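Local structure of protein PTHB1 (Homo sapiens, 4YD8) at residues 43-48 with 85-90; 270-275 with 307-312; 314-319 with 324-329; 337-342 with 347-352; 341-346 with 360-365. The protein is a subunit of the BBSome, a coat complex thought to sort specific membrane proteins to primary cilia, and is represented here by its N-terminal beta-propeller. One frame throughout, in Å; residues are numbered along the deposited sequence. Where two conformers were deposited one is given.

Overall arrangement
All five contacts lie in the N-terminal seven-bladed beta-propeller. Interaction 1 comes first along the chain and joins two successive blades. Interaction 2 also runs between blades. Its strand 306-311 pairs with strand 315-320, which belongs to the hairpin of interaction 3; the centres of interactions 2 and 3 are about 11 Å apart. Interactions 4 and 5 share C341 and L342, and their centres are about 7 Å apart. Interactions 1 and 3 are the farthest apart, with centres about 26 Å from each other. Interaction 4 touches all the others. The contacts thus cover strand pairing within blades and packing between them; interactions 4 and 5 lie in the last blade, which strand 8-17 completes.

Interaction 1. Residues 43-48 with 85-90; sequences KIIVGS and VEVGKF
Two successive blades of the seven-bladed propeller meet where I45 and G47 face V85 and V87. Strand 43-47 is the second strand of its blade. Strand 84-88 is the innermost strand of the next. The short strand axes approach to 7.8 Å and run at 140° to each other, so the strands belong to separate sheets and meet through side chains. I45 carries most of the contact from its strand. Its CG1 stands anti to the carbonyl carbon (chi1 -55°), and a chi2 of 103°, well off a staggered value, brings CD1 against V87. CD1 then lies 4.0 Å from V87 CG2, and the two side chains cross at about a right angle. The other branch, I45 CG2, is 4.4 Å from V85 CB. V85 also reaches the backbone: its CG2 is 4.1 Å from I45 O. Its CG1 lies 4.3 Å from G47 N. A beta carbon on G47 would come within 3.4 Å of V85 CG1, so the bare glycine lets V85 approach. All four residues are buried. L53 lies against both I45 and V85, and L99 against both I45 and V87, so each of the two blades adds a leucine to the cluster. Aliphatic packing of this kind between the inner strands of adjacent blades is characteristic of a beta-propeller.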
# COMPACT_ATOMS: atom_id res chain seq x y z
N LYS A 43 -11.86 -5.02 4.07
CA LYS A 43 -12.73 -4.03 3.44
C LYS A 43 -11.85 -3.22 2.51
O LYS A 43 -10.64 -3.16 2.71
CB LYS A 43 -13.40 -3.12 4.46
CG LYS A 43 -14.54 -3.80 5.21
CD LYS A 43 -14.01 -4.71 6.30
CE LYS A 43 -15.10 -5.65 6.80
NZ LYS A 43 -14.49 -6.62 7.73
N ILE A 44 -12.44 -2.61 1.49
CA ILE A 44 -11.69 -1.74 0.59
C ILE A 44 -11.78 -0.32 1.13
O ILE A 44 -12.89 0.20 1.34
CB ILE A 44 -12.24 -1.77 -0.84
CG1 ILE A 44 -12.29 -3.20 -1.38
CG2 ILE A 44 -11.42 -0.89 -1.77
CD1 ILE A 44 -13.05 -3.28 -2.68
N ILE A 45 -10.63 0.30 1.38
CA ILE A 45 -10.61 1.69 1.80
C ILE A 45 -9.94 2.51 0.72
O ILE A 45 -8.83 2.18 0.30
CB ILE A 45 -9.83 1.91 3.13
CG1 ILE A 45 -10.39 1.02 4.24
CG2 ILE A 45 -9.86 3.41 3.51
CD1 ILE A 45 -9.56 -0.18 4.53
N VAL A 46 -10.62 3.55 0.24
CA VAL A 46 -10.05 4.41 -0.78
C VAL A 46 -10.21 5.87 -0.42
O VAL A 46 -11.31 6.32 -0.10
CB VAL A 46 -10.70 4.18 -2.18
CG1 VAL A 46 -10.02 5.08 -3.22
CG2 VAL A 46 -10.57 2.73 -2.61
N GLY A 47 -9.10 6.62 -0.46
CA GLY A 47 -9.16 8.06 -0.28
C GLY A 47 -8.89 8.74 -1.62
O GLY A 47 -8.16 8.19 -2.45
N SER A 48 -9.49 9.91 -1.85
CA SER A 48 -9.25 10.60 -3.12
C SER A 48 -8.61 11.97 -2.91
O SER A 48 -8.67 12.54 -1.82
CB SER A 48 -10.55 10.74 -3.92
OG SER A 48 -11.33 11.85 -3.53
N VAL A 85 -3.66 6.24 2.53
CA VAL A 85 -4.39 5.58 3.61
C VAL A 85 -3.65 4.31 4.01
O VAL A 85 -3.09 3.61 3.16
CB VAL A 85 -5.85 5.24 3.20
CG1 VAL A 85 -6.72 6.50 3.16
CG2 VAL A 85 -5.88 4.53 1.86
N GLU A 86 -3.62 4.03 5.31
CA GLU A 86 -3.02 2.81 5.85
C GLU A 86 -3.82 2.37 7.07
O GLU A 86 -4.51 3.17 7.68
CB GLU A 86 -1.55 3.00 6.25
CG GLU A 86 -0.56 3.39 5.13
CD GLU A 86 -0.43 2.38 3.99
OE1 GLU A 86 -0.83 1.19 4.13
OE2 GLU A 86 0.12 2.79 2.94
N VAL A 87 -3.69 1.10 7.43
CA VAL A 87 -4.45 0.54 8.54
C VAL A 87 -3.47 -0.23 9.40
O VAL A 87 -2.70 -1.03 8.88
CB VAL A 87 -5.58 -0.39 8.04
CG1 VAL A 87 -6.22 -1.15 9.22
CG2 VAL A 87 -6.63 0.42 7.26
N GLY A 88 -3.49 0.03 10.70
CA GLY A 88 -2.52 -0.56 11.59
C GLY A 88 -2.84 -0.30 13.04
O GLY A 88 -3.87 0.29 13.38
N LYS A 89 -1.93 -0.73 13.91
CA LYS A 89 -2.17 -0.60 15.35
C LYS A 89 -1.70 0.77 15.86
O LYS A 89 -0.71 0.87 16.59
CB LYS A 89 -1.45 -1.73 16.12
CG LYS A 89 -1.93 -3.14 15.72
CD LYS A 89 -1.02 -4.21 16.31
CE LYS A 89 -1.45 -5.60 15.83
NZ LYS A 89 -0.72 -6.66 16.57
N PHE A 90 -2.44 1.80 15.48
CA PHE A 90 -1.99 3.18 15.64
C PHE A 90 -2.44 3.82 16.96
O PHE A 90 -2.14 4.99 17.21
CB PHE A 90 -2.51 4.03 14.48
CG PHE A 90 -2.08 3.55 13.12
CD1 PHE A 90 -0.77 3.11 12.91
CD2 PHE A 90 -2.97 3.54 12.06
CE1 PHE A 90 -0.36 2.67 11.64
CE2 PHE A 90 -2.57 3.11 10.78
CZ PHE A 90 -1.27 2.68 10.58

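Interaction 2. Residues 270-275 with 307-312; sequences RNFFCL and TLIGNH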
# COMPACT_ATOMS: atom_id res chain seq x y z
N ARG A 270 12.16 0.69 -15.44
CA ARG A 270 12.62 -0.23 -16.49
C ARG A 270 12.83 -1.66 -16.00
O ARG A 270 12.86 -2.61 -16.80
CB ARG A 270 13.94 0.27 -17.10
CG ARG A 270 13.88 1.65 -17.73
CD ARG A 270 15.18 1.95 -18.49
NE ARG A 270 16.19 2.63 -17.68
CZ ARG A 270 16.13 3.91 -17.32
NH1 ARG A 270 15.08 4.66 -17.67
NH2 ARG A 270 17.10 4.46 -16.59
N ASN A 271 13.03 -1.81 -14.70
CA ASN A 271 13.36 -3.10 -14.12
C ASN A 271 12.61 -3.34 -12.83
O ASN A 271 12.16 -2.40 -12.17
CB ASN A 271 14.87 -3.22 -13.87
CG ASN A 271 15.69 -3.22 -15.14
OD1 ASN A 271 16.00 -4.27 -15.70
ND2 ASN A 271 16.06 -2.03 -15.61
N PHE A 272 12.51 -4.60 -12.47
CA PHE A 272 11.92 -5.01 -11.23
C PHE A 272 13.03 -5.72 -10.44
O PHE A 272 13.74 -6.58 -11.00
CB PHE A 272 10.69 -5.88 -11.57
CG PHE A 272 10.29 -6.88 -10.54
CD1 PHE A 272 9.87 -6.49 -9.29
CD2 PHE A 272 10.19 -8.22 -10.89
CE1 PHE A 272 9.44 -7.43 -8.36
CE2 PHE A 272 9.76 -9.16 -9.98
CZ PHE A 272 9.39 -8.77 -8.72
N PHE A 273 13.22 -5.33 -9.19
CA PHE A 273 14.30 -5.86 -8.36
C PHE A 273 13.79 -6.57 -7.11
O PHE A 273 12.85 -6.12 -6.45
CB PHE A 273 15.23 -4.73 -7.88
CG PHE A 273 15.83 -3.90 -8.99
CD1 PHE A 273 15.11 -2.87 -9.58
CD2 PHE A 273 17.15 -4.11 -9.39
CE1 PHE A 273 15.69 -2.07 -10.60
CE2 PHE A 273 17.74 -3.31 -10.38
CZ PHE A 273 17.01 -2.31 -11.00
N CYS A 274 14.45 -7.67 -6.75
CA CYS A 274 14.27 -8.27 -5.44
C CYS A 274 15.61 -8.22 -4.71
O CYS A 274 16.57 -8.84 -5.15
CB CYS A 274 13.78 -9.72 -5.57
SG CYS A 274 13.70 -10.57 -3.98
N LEU A 275 15.67 -7.46 -3.61
CA LEU A 275 16.91 -7.31 -2.83
C LEU A 275 16.90 -8.14 -1.56
O LEU A 275 15.84 -8.32 -0.94
CB LEU A 275 17.14 -5.84 -2.46
CG LEU A 275 16.95 -4.81 -3.57
CD1 LEU A 275 17.32 -3.42 -3.03
CD2 LEU A 275 17.77 -5.15 -4.81
N THR A 307 4.45 -11.95 -7.89
CA THR A 307 4.32 -10.50 -7.93
C THR A 307 3.36 -10.06 -9.03
O THR A 307 3.49 -10.47 -10.19
CB THR A 307 5.69 -9.84 -8.17
OG1 THR A 307 6.59 -10.22 -7.12
CG2 THR A 307 5.55 -8.31 -8.20
N LEU A 308 2.39 -9.23 -8.66
CA LEU A 308 1.51 -8.60 -9.63
C LEU A 308 2.17 -7.35 -10.16
O LEU A 308 2.70 -6.58 -9.38
CB LEU A 308 0.16 -8.24 -9.00
CG LEU A 308 -0.85 -9.37 -8.85
CD1 LEU A 308 -1.78 -9.02 -7.70
CD2 LEU A 308 -1.63 -9.49 -10.14
N ILE A 309 2.13 -7.14 -11.47
CA ILE A 309 2.62 -5.89 -12.05
C ILE A 309 1.60 -5.36 -13.05
O ILE A 309 1.26 -6.05 -14.02
CB ILE A 309 3.99 -6.06 -12.73
CG1 ILE A 309 5.02 -6.63 -11.73
CG2 ILE A 309 4.46 -4.71 -13.33
CD1 ILE A 309 6.47 -6.76 -12.27
N GLY A 310 1.08 -4.16 -12.79
CA GLY A 310 0.13 -3.51 -13.67
C GLY A 310 0.91 -2.58 -14.58
O GLY A 310 1.97 -2.09 -14.19
N ASN A 311 0.39 -2.34 -15.78
CA ASN A 311 1.13 -1.54 -16.76
C ASN A 311 0.29 -0.47 -17.44
O ASN A 311 -0.93 -0.44 -17.29
CB ASN A 311 1.73 -2.45 -17.82
CG ASN A 311 2.58 -3.54 -17.23
OD1 ASN A 311 3.75 -3.33 -16.93
ND2 ASN A 311 1.98 -4.71 -17.04
N HIS A 312 0.95 0.38 -18.22
CA HIS A 312 0.25 1.49 -18.87
C HIS A 312 -0.46 1.05 -20.13
O HIS A 312 -1.12 1.85 -20.79
CB HIS A 312 1.23 2.62 -19.18
CG HIS A 312 1.72 3.32 -17.95
ND1 HIS A 312 1.01 4.33 -17.34
CD2 HIS A 312 2.82 3.12 -17.20
CE1 HIS A 312 1.66 4.73 -16.26
NE2 HIS A 312 2.77 4.02 -16.15
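The backbones at F272 and I309 stay well apart, with a CA to CA distance of 9.4 Å, the shortest across these strands. The gap is spanned by side chains. F272 does most of the work. Its CG is anti to the backbone N (chi1 154°), and this sends the ring across to strand 306-311. The far end of the ring meets T307 coming from the opposite direction. F272 CZ is 3.5 Å from T307 OG1, and F272 CE1 is 4.0 Å from T307 CG2. The ring therefore touches both branches of the threonine. The hydroxyl sits obliquely to the ring. Nearer the root of the ring, I309 CD1 lies over one face. It stands 4.1 Å above the plane, nearer the rim than the centre, and 4.2 Å from F272 CG. The I309 side chain is extended beyond CG1 (chi2 -176°), which carries CD1 up to this face. All three residues are buried. Cutting F272 back to an alanine is likely to leave T307 CG2 and I309 CD1 without their aromatic partner and open a gap between the blades. Strand 271-275 is the third strand of its blade and pairs with strand 281-286. Strand 306-311 is the second strand of the next blade. There T307 also packs on F294 and P296 of strand 291-298, and I309 touches Y319 of strand 315-320.

Interaction 3. Residues 314-319 with 324-329; sequences NMLHIY and LKWATQ
The ring of Y319 carries L324 CD1 over one face. The methyl is 4.0 Å from the ring centroid and 19° off the normal, a CH-pi contact. The leucine reaches there because its CG is anti to the backbone N (chi1 -179°). The same methyl touches H317 CB at 3.6 Å. H317 meets A327 at its ring edge, where CD2 is 3.5 Å from A327 CB; W326 O lies at this ring's edge as well. On the other face of the sheet, I318 CD1 and CG1 press on the six-membered part of the W326 ring, CD1 obliquely; CG1 is 3.4 Å from W326 CE3. Without the ring, as with a serine in place of Y319, L324 CD1 would probably lose the face it rests on, leaving a gap beside the bulge.

The backbones form an antiparallel hairpin. L316 and T328 are bonded both ways, with L316 N to T328 O at 2.8 Å. I318 N bonds W326 O. K325 N bonds I318 O at 2.8 Å. K325 and W326 both face I318, a classic beta bulge that shifts the register before Y319 and L324. These are the two outer strands of their blade. Strand 315-320 pairs inward with strand 306-311, and A327 is hydrogen-bonded through its backbone to F8 of strand 8-17.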
# COMPACT_ATOMS: atom_id res chain seq x y z
N ASN A 314 -2.77 -1.34 -19.95
CA ASN A 314 -3.94 -2.00 -19.36
C ASN A 314 -3.75 -3.49 -19.03
O ASN A 314 -4.71 -4.17 -18.67
CB ASN A 314 -5.16 -1.85 -20.28
CG ASN A 314 -5.48 -0.39 -20.58
OD1 ASN A 314 -6.12 0.28 -19.78
ND2 ASN A 314 -5.04 0.09 -21.73
N MSE A 315 -2.53 -3.99 -19.15
CA MSE A 315 -2.26 -5.39 -18.84
C MSE A 315 -1.88 -5.56 -17.38
O MSE A 315 -1.20 -4.70 -16.79
CB MSE A 315 -1.15 -5.94 -19.74
CG MSE A 315 -1.48 -5.93 -21.22
SE MSE A 315 -3.04 -7.01 -21.67
CE MSE A 315 -2.45 -8.72 -20.98
N LEU A 316 -2.32 -6.66 -16.78
CA LEU A 316 -1.92 -7.01 -15.43
C LEU A 316 -1.19 -8.35 -15.49
O LEU A 316 -1.75 -9.33 -16.00
CB LEU A 316 -3.14 -7.06 -14.51
CG LEU A 316 -2.89 -7.38 -13.04
CD1 LEU A 316 -2.07 -6.26 -12.38
CD2 LEU A 316 -4.23 -7.56 -12.31
N HIS A 317 0.04 -8.40 -14.99
CA HIS A 317 0.88 -9.60 -15.09
C HIS A 317 1.17 -10.20 -13.73
O HIS A 317 1.27 -9.48 -12.75
CB HIS A 317 2.21 -9.28 -15.77
CG HIS A 317 2.07 -8.83 -17.18
ND1 HIS A 317 2.48 -7.58 -17.61
CD2 HIS A 317 1.55 -9.44 -18.27
CE1 HIS A 317 2.23 -7.46 -18.90
NE2 HIS A 317 1.67 -8.58 -19.32
N ILE A 318 1.32 -11.52 -13.69
CA ILE A 318 1.82 -12.19 -12.50
C ILE A 318 3.10 -12.92 -12.82
O ILE A 318 3.13 -13.73 -13.72
CB ILE A 318 0.83 -13.21 -11.93
CG1 ILE A 318 -0.35 -12.51 -11.29
CG2 ILE A 318 1.51 -14.08 -10.88
CD1 ILE A 318 -1.43 -13.50 -10.79
N TYR A 319 4.16 -12.58 -12.09
CA TYR A 319 5.45 -13.25 -12.18
C TYR A 319 5.69 -14.13 -10.97
O TYR A 319 5.40 -13.74 -9.85
CB TYR A 319 6.58 -12.20 -12.27
CG TYR A 319 6.47 -11.37 -13.51
CD1 TYR A 319 5.71 -10.20 -13.53
CD2 TYR A 319 7.10 -11.76 -14.68
CE1 TYR A 319 5.60 -9.45 -14.69
CE2 TYR A 319 6.99 -11.02 -15.84
CZ TYR A 319 6.25 -9.86 -15.83
OH TYR A 319 6.14 -9.11 -16.98
N LEU A 324 7.04 -14.97 -16.17
CA LEU A 324 5.63 -14.64 -16.36
C LEU A 324 4.75 -15.89 -16.29
O LEU A 324 5.03 -16.89 -16.95
CB LEU A 324 5.41 -13.92 -17.69
CG LEU A 324 3.96 -13.53 -17.95
CD1 LEU A 324 3.56 -12.42 -16.98
CD2 LEU A 324 3.78 -13.09 -19.39
N LYS A 325 3.69 -15.83 -15.49
CA LYS A 325 2.83 -17.00 -15.27
C LYS A 325 1.40 -16.79 -15.75
O LYS A 325 0.67 -17.75 -16.01
CB LYS A 325 2.82 -17.37 -13.78
CG LYS A 325 4.13 -17.93 -13.26
CD LYS A 325 4.44 -19.27 -13.91
CE LYS A 325 5.75 -19.85 -13.38
NZ LYS A 325 6.09 -21.14 -14.08
N TRP A 326 0.99 -15.53 -15.85
CA TRP A 326 -0.42 -15.20 -16.08
C TRP A 326 -0.55 -13.76 -16.50
O TRP A 326 0.22 -12.91 -16.05
CB TRP A 326 -1.20 -15.45 -14.80
CG TRP A 326 -2.67 -15.15 -14.81
CD1 TRP A 326 -3.68 -15.96 -15.27
CD2 TRP A 326 -3.32 -14.00 -14.24
NE1 TRP A 326 -4.90 -15.37 -15.05
CE2 TRP A 326 -4.71 -14.18 -14.42
CE3 TRP A 326 -2.86 -12.84 -13.63
CZ2 TRP A 326 -5.63 -13.24 -13.97
CZ3 TRP A 326 -3.78 -11.90 -13.20
CH2 TRP A 326 -5.15 -12.10 -13.38
N ALA A 327 -1.52 -13.48 -17.36
CA ALA A 327 -1.74 -12.13 -17.85
C ALA A 327 -3.21 -11.88 -18.15
O ALA A 327 -3.88 -12.73 -18.74
CB ALA A 327 -0.89 -11.86 -19.11
N THR A 328 -3.70 -10.71 -17.75
CA THR A 328 -5.06 -10.30 -18.03
C THR A 328 -5.14 -8.85 -18.50
O THR A 328 -4.34 -8.02 -18.07
CB THR A 328 -5.92 -10.46 -16.77
OG1 THR A 328 -5.86 -11.82 -16.35
CG2 THR A 328 -7.35 -10.10 -17.03
N GLN A 329 -6.11 -8.57 -19.36
CA GLN A 329 -6.38 -7.21 -19.78
C GLN A 329 -7.35 -6.61 -18.79
O GLN A 329 -8.36 -7.23 -18.45
CB GLN A 329 -6.95 -7.16 -21.20
CG GLN A 329 -7.08 -5.76 -21.77
CD GLN A 329 -7.52 -5.76 -23.23
OE1 GLN A 329 -7.87 -6.81 -23.79
NE2 GLN A 329 -7.51 -4.59 -23.86

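Interaction 4. Residues 337-342 with 347-352; sequences VRVGCL and GVIVTL
L342 packs tightly on V348 and V350, while the contact is looser around partly exposed V339. L342 CD1 is 3.5 Å from V350 CG2, closer than usual for two carbons, and 3.6 Å from V348 CG1. The leucine crosses both valines at about a right angle and rests the one methyl against both. On the other face of the sheet, V337 CG2 is 3.9 Å from I349 CG2. V337 has chi1 55°, with CG1 between the backbone N and the carbonyl carbon, which leaves CG2 anti to N and against I349 and T351.

The two strands are an antiparallel hairpin, the innermost pair of the last propeller blade. R338 and V350 bond both ways; V350 N to R338 O is 2.8 Å and nearly straight at 175°. G340 and V348 also bond both ways, at more bent angles. G347 and V348 both face G340, a G1 beta bulge. G347 has a positive phi, which a glycine adopts readily.

The face of buried V337 runs on to V339, whose CG2 stands 4.5 Å from I349 CG1. The one close touch there is V339 CG1 to G347 CA, 3.6 Å. On the face of V350, R338 extends to L29 and L31 of strand 29-32. Its NH1 bonds V337 O at 2.9 Å from above the carbonyl plane, and V337 O lies close to the guanidinium plane.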
# COMPACT_ATOMS: atom_id res chain seq x y z
N VAL A 337 -2.82 -1.80 -6.96
CA VAL A 337 -3.41 -3.14 -6.92
C VAL A 337 -3.17 -3.72 -5.55
O VAL A 337 -2.09 -3.53 -4.95
CB VAL A 337 -2.83 -4.06 -8.03
CG1 VAL A 337 -1.29 -4.13 -7.96
CG2 VAL A 337 -3.44 -5.43 -7.95
N ARG A 338 -4.18 -4.39 -5.01
CA ARG A 338 -4.08 -5.11 -3.74
C ARG A 338 -4.70 -6.49 -3.87
O ARG A 338 -5.54 -6.72 -4.75
CB ARG A 338 -4.75 -4.31 -2.61
CG ARG A 338 -4.05 -2.97 -2.32
CD ARG A 338 -2.76 -3.24 -1.56
NE ARG A 338 -2.11 -2.00 -1.11
CZ ARG A 338 -1.33 -1.24 -1.86
NH1 ARG A 338 -1.08 -1.57 -3.12
NH2 ARG A 338 -0.79 -0.14 -1.34
N VAL A 339 -4.29 -7.41 -2.99
CA VAL A 339 -4.89 -8.74 -2.91
C VAL A 339 -5.40 -8.97 -1.50
O VAL A 339 -4.72 -8.64 -0.54
CB VAL A 339 -3.87 -9.84 -3.27
CG1 VAL A 339 -4.47 -11.23 -3.09
CG2 VAL A 339 -3.42 -9.65 -4.70
N GLY A 340 -6.58 -9.55 -1.36
CA GLY A 340 -7.06 -9.79 -0.01
C GLY A 340 -8.24 -10.70 0.05
O GLY A 340 -8.57 -11.39 -0.91
N CYS A 341 -8.88 -10.71 1.22
CA CYS A 341 -10.00 -11.59 1.46
C CYS A 341 -11.32 -10.84 1.41
O CYS A 341 -11.62 -10.02 2.30
CB CYS A 341 -9.83 -12.28 2.81
SG CYS A 341 -11.14 -13.45 3.19
N LEU A 342 -12.10 -11.11 0.38
CA LEU A 342 -13.38 -10.45 0.13
C LEU A 342 -14.37 -11.50 -0.27
O LEU A 342 -13.98 -12.51 -0.85
CB LEU A 342 -13.25 -9.40 -0.97
CG LEU A 342 -12.20 -8.30 -0.73
CD1 LEU A 342 -11.94 -7.54 -2.01
CD2 LEU A 342 -12.71 -7.35 0.33
N GLY A 347 -7.38 -14.33 -1.93
CA GLY A 347 -6.75 -14.07 -3.21
C GLY A 347 -7.59 -13.27 -4.20
O GLY A 347 -7.43 -13.42 -5.41
N VAL A 348 -8.48 -12.42 -3.70
CA VAL A 348 -9.23 -11.52 -4.56
C VAL A 348 -8.37 -10.32 -4.95
O VAL A 348 -7.75 -9.70 -4.10
CB VAL A 348 -10.54 -11.04 -3.89
CG1 VAL A 348 -11.16 -9.88 -4.69
CG2 VAL A 348 -11.53 -12.20 -3.75
N ILE A 349 -8.33 -10.01 -6.24
CA ILE A 349 -7.57 -8.87 -6.75
C ILE A 349 -8.43 -7.62 -6.74
O ILE A 349 -9.56 -7.64 -7.24
CB ILE A 349 -7.06 -9.10 -8.19
CG1 ILE A 349 -6.10 -10.28 -8.25
CG2 ILE A 349 -6.37 -7.85 -8.75
CD1 ILE A 349 -5.65 -10.57 -9.68
N VAL A 350 -7.91 -6.54 -6.19
CA VAL A 350 -8.61 -5.25 -6.24
C VAL A 350 -7.73 -4.26 -6.99
O VAL A 350 -6.56 -4.08 -6.63
CB VAL A 350 -8.92 -4.70 -4.85
CG1 VAL A 350 -9.64 -3.34 -4.95
CG2 VAL A 350 -9.75 -5.72 -4.03
N THR A 351 -8.27 -3.64 -8.04
CA THR A 351 -7.53 -2.60 -8.77
C THR A 351 -8.21 -1.24 -8.70
O THR A 351 -9.44 -1.15 -8.69
CB THR A 351 -7.35 -2.94 -10.26
OG1 THR A 351 -8.64 -3.13 -10.86
CG2 THR A 351 -6.49 -4.18 -10.45
N LEU A 352 -7.40 -0.18 -8.68
CA LEU A 352 -7.89 1.19 -8.70
C LEU A 352 -7.17 1.98 -9.80
O LEU A 352 -5.94 1.95 -9.88
CB LEU A 352 -7.66 1.86 -7.34
CG LEU A 352 -8.01 3.35 -7.25
CD1 LEU A 352 -9.52 3.57 -7.37
CD2 LEU A 352 -7.50 3.92 -5.95

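Interaction 5. Residues 341-346 with 360-365; sequences CLHDLK and CSYLGT
Y362 reaches from strand 357-362 to H343 and L345 in the turn of the neighbouring hairpin. From CB, its CG stands anti to the carbonyl carbon (chi1 -58°), and the ring extends to the turn. CE1 makes the first contact, 3.5 Å from L345 CD1. Next comes CZ, 3.9 Å from the same methyl, which sits obliquely to the ring. At the tip, Y362 OH is 3.6 Å from L345 CD1 and 3.4 Å from H343 CD2. The hydroxyl lies at the edge of the imidazole, near its plane. H343 is held there by a type I' turn from L342 to L345, closed by L345 N to L342 O at 2.9 Å. Deeper in, C360 SG touches L342 CD1 at 4.0 Å. W13 of strand 8-17 stacks on Y362 and also meets the H343 ring. The contact is thus mainly van der Waals, with the hydroxyl oxygen against two carbons, H343 CD2 and L345 CD1, so the turn and Y362 are held across the contact by packing rather than by directional polar bonds.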
# COMPACT_ATOMS: atom_id res chain seq x y z
N CYS A 341 -8.88 -10.71 1.22
CA CYS A 341 -10.00 -11.59 1.46
C CYS A 341 -11.32 -10.84 1.41
O CYS A 341 -11.62 -10.02 2.30
CB CYS A 341 -9.83 -12.28 2.81
SG CYS A 341 -11.14 -13.45 3.19
N LEU A 342 -12.10 -11.11 0.38
CA LEU A 342 -13.38 -10.45 0.13
C LEU A 342 -14.37 -11.50 -0.27
O LEU A 342 -13.98 -12.51 -0.85
CB LEU A 342 -13.25 -9.40 -0.97
CG LEU A 342 -12.20 -8.30 -0.73
CD1 LEU A 342 -11.94 -7.54 -2.01
CD2 LEU A 342 -12.71 -7.35 0.33
N HIS A 343 -15.64 -11.29 0.05
CA HIS A 343 -16.70 -12.23 -0.32
C HIS A 343 -16.37 -13.62 0.22
O HIS A 343 -16.69 -14.64 -0.40
CB HIS A 343 -16.89 -12.23 -1.85
CG HIS A 343 -18.04 -13.06 -2.33
ND1 HIS A 343 -19.28 -13.04 -1.73
CD2 HIS A 343 -18.14 -13.93 -3.37
CE1 HIS A 343 -20.09 -13.86 -2.37
NE2 HIS A 343 -19.43 -14.41 -3.37
N ASP A 344 -15.69 -13.64 1.37
CA ASP A 344 -15.30 -14.86 2.07
C ASP A 344 -14.37 -15.75 1.25
O ASP A 344 -14.31 -16.96 1.47
CB ASP A 344 -16.53 -15.66 2.48
CG ASP A 344 -17.50 -14.84 3.30
OD1 ASP A 344 -17.05 -14.16 4.25
OD2 ASP A 344 -18.71 -14.85 2.98
N LEU A 345 -13.64 -15.13 0.34
CA LEU A 345 -12.69 -15.81 -0.54
C LEU A 345 -11.33 -15.17 -0.42
O LEU A 345 -11.23 -13.95 -0.31
CB LEU A 345 -13.17 -15.73 -1.99
CG LEU A 345 -14.47 -16.47 -2.26
CD1 LEU A 345 -15.09 -16.01 -3.56
CD2 LEU A 345 -14.22 -17.95 -2.28
N LYS A 346 -10.27 -15.98 -0.42
CA LYS A 346 -8.92 -15.41 -0.39
C LYS A 346 -8.42 -15.14 -1.82
O LYS A 346 -8.99 -15.64 -2.79
CB LYS A 346 -7.95 -16.33 0.34
CG LYS A 346 -8.31 -16.63 1.79
CD LYS A 346 -7.09 -17.12 2.56
CE LYS A 346 -7.39 -17.35 4.03
NZ LYS A 346 -8.31 -18.51 4.23
N CYS A 360 -13.09 -5.51 -8.45
CA CYS A 360 -12.66 -6.76 -7.81
C CYS A 360 -12.71 -7.88 -8.82
O CYS A 360 -13.69 -7.99 -9.57
CB CYS A 360 -13.56 -7.13 -6.62
SG CYS A 360 -13.59 -5.92 -5.29
N SER A 361 -11.69 -8.72 -8.83
CA SER A 361 -11.66 -9.87 -9.73
C SER A 361 -11.01 -11.07 -9.07
O SER A 361 -10.34 -10.95 -8.03
CB SER A 361 -10.94 -9.51 -11.03
OG SER A 361 -9.62 -9.08 -10.76
N TYR A 362 -11.22 -12.24 -9.67
CA TYR A 362 -10.61 -13.47 -9.21
C TYR A 362 -9.40 -13.80 -10.07
O TYR A 362 -9.31 -13.42 -11.24
CB TYR A 362 -11.60 -14.64 -9.26
CG TYR A 362 -12.88 -14.48 -8.48
CD1 TYR A 362 -12.88 -14.37 -7.09
CD2 TYR A 362 -14.11 -14.51 -9.13
CE1 TYR A 362 -14.07 -14.26 -6.38
CE2 TYR A 362 -15.30 -14.41 -8.42
CZ TYR A 362 -15.28 -14.29 -7.05
OH TYR A 362 -16.47 -14.19 -6.37
N LEU A 363 -8.45 -14.51 -9.48
CA LEU A 363 -7.29 -14.96 -10.24
C LEU A 363 -7.70 -15.92 -11.37
O LEU A 363 -8.86 -16.36 -11.43
CB LEU A 363 -6.28 -15.59 -9.30
CG LEU A 363 -5.68 -14.51 -8.39
CD1 LEU A 363 -5.25 -15.08 -7.07
CD2 LEU A 363 -4.52 -13.85 -9.09
N GLY A 364 -6.77 -16.21 -12.27
CA GLY A 364 -7.01 -17.14 -13.35
C GLY A 364 -7.48 -18.47 -12.80
O GLY A 364 -7.17 -18.84 -11.66
N THR A 365 -8.24 -19.20 -13.61
CA THR A 365 -8.78 -20.48 -13.17
C THR A 365 -7.80 -21.62 -13.42
O THR A 365 -6.92 -21.54 -14.29
CB THR A 365 -10.11 -20.78 -13.87
OG1 THR A 365 -9.99 -20.53 -15.27
CG2 THR A 365 -11.21 -19.89 -13.32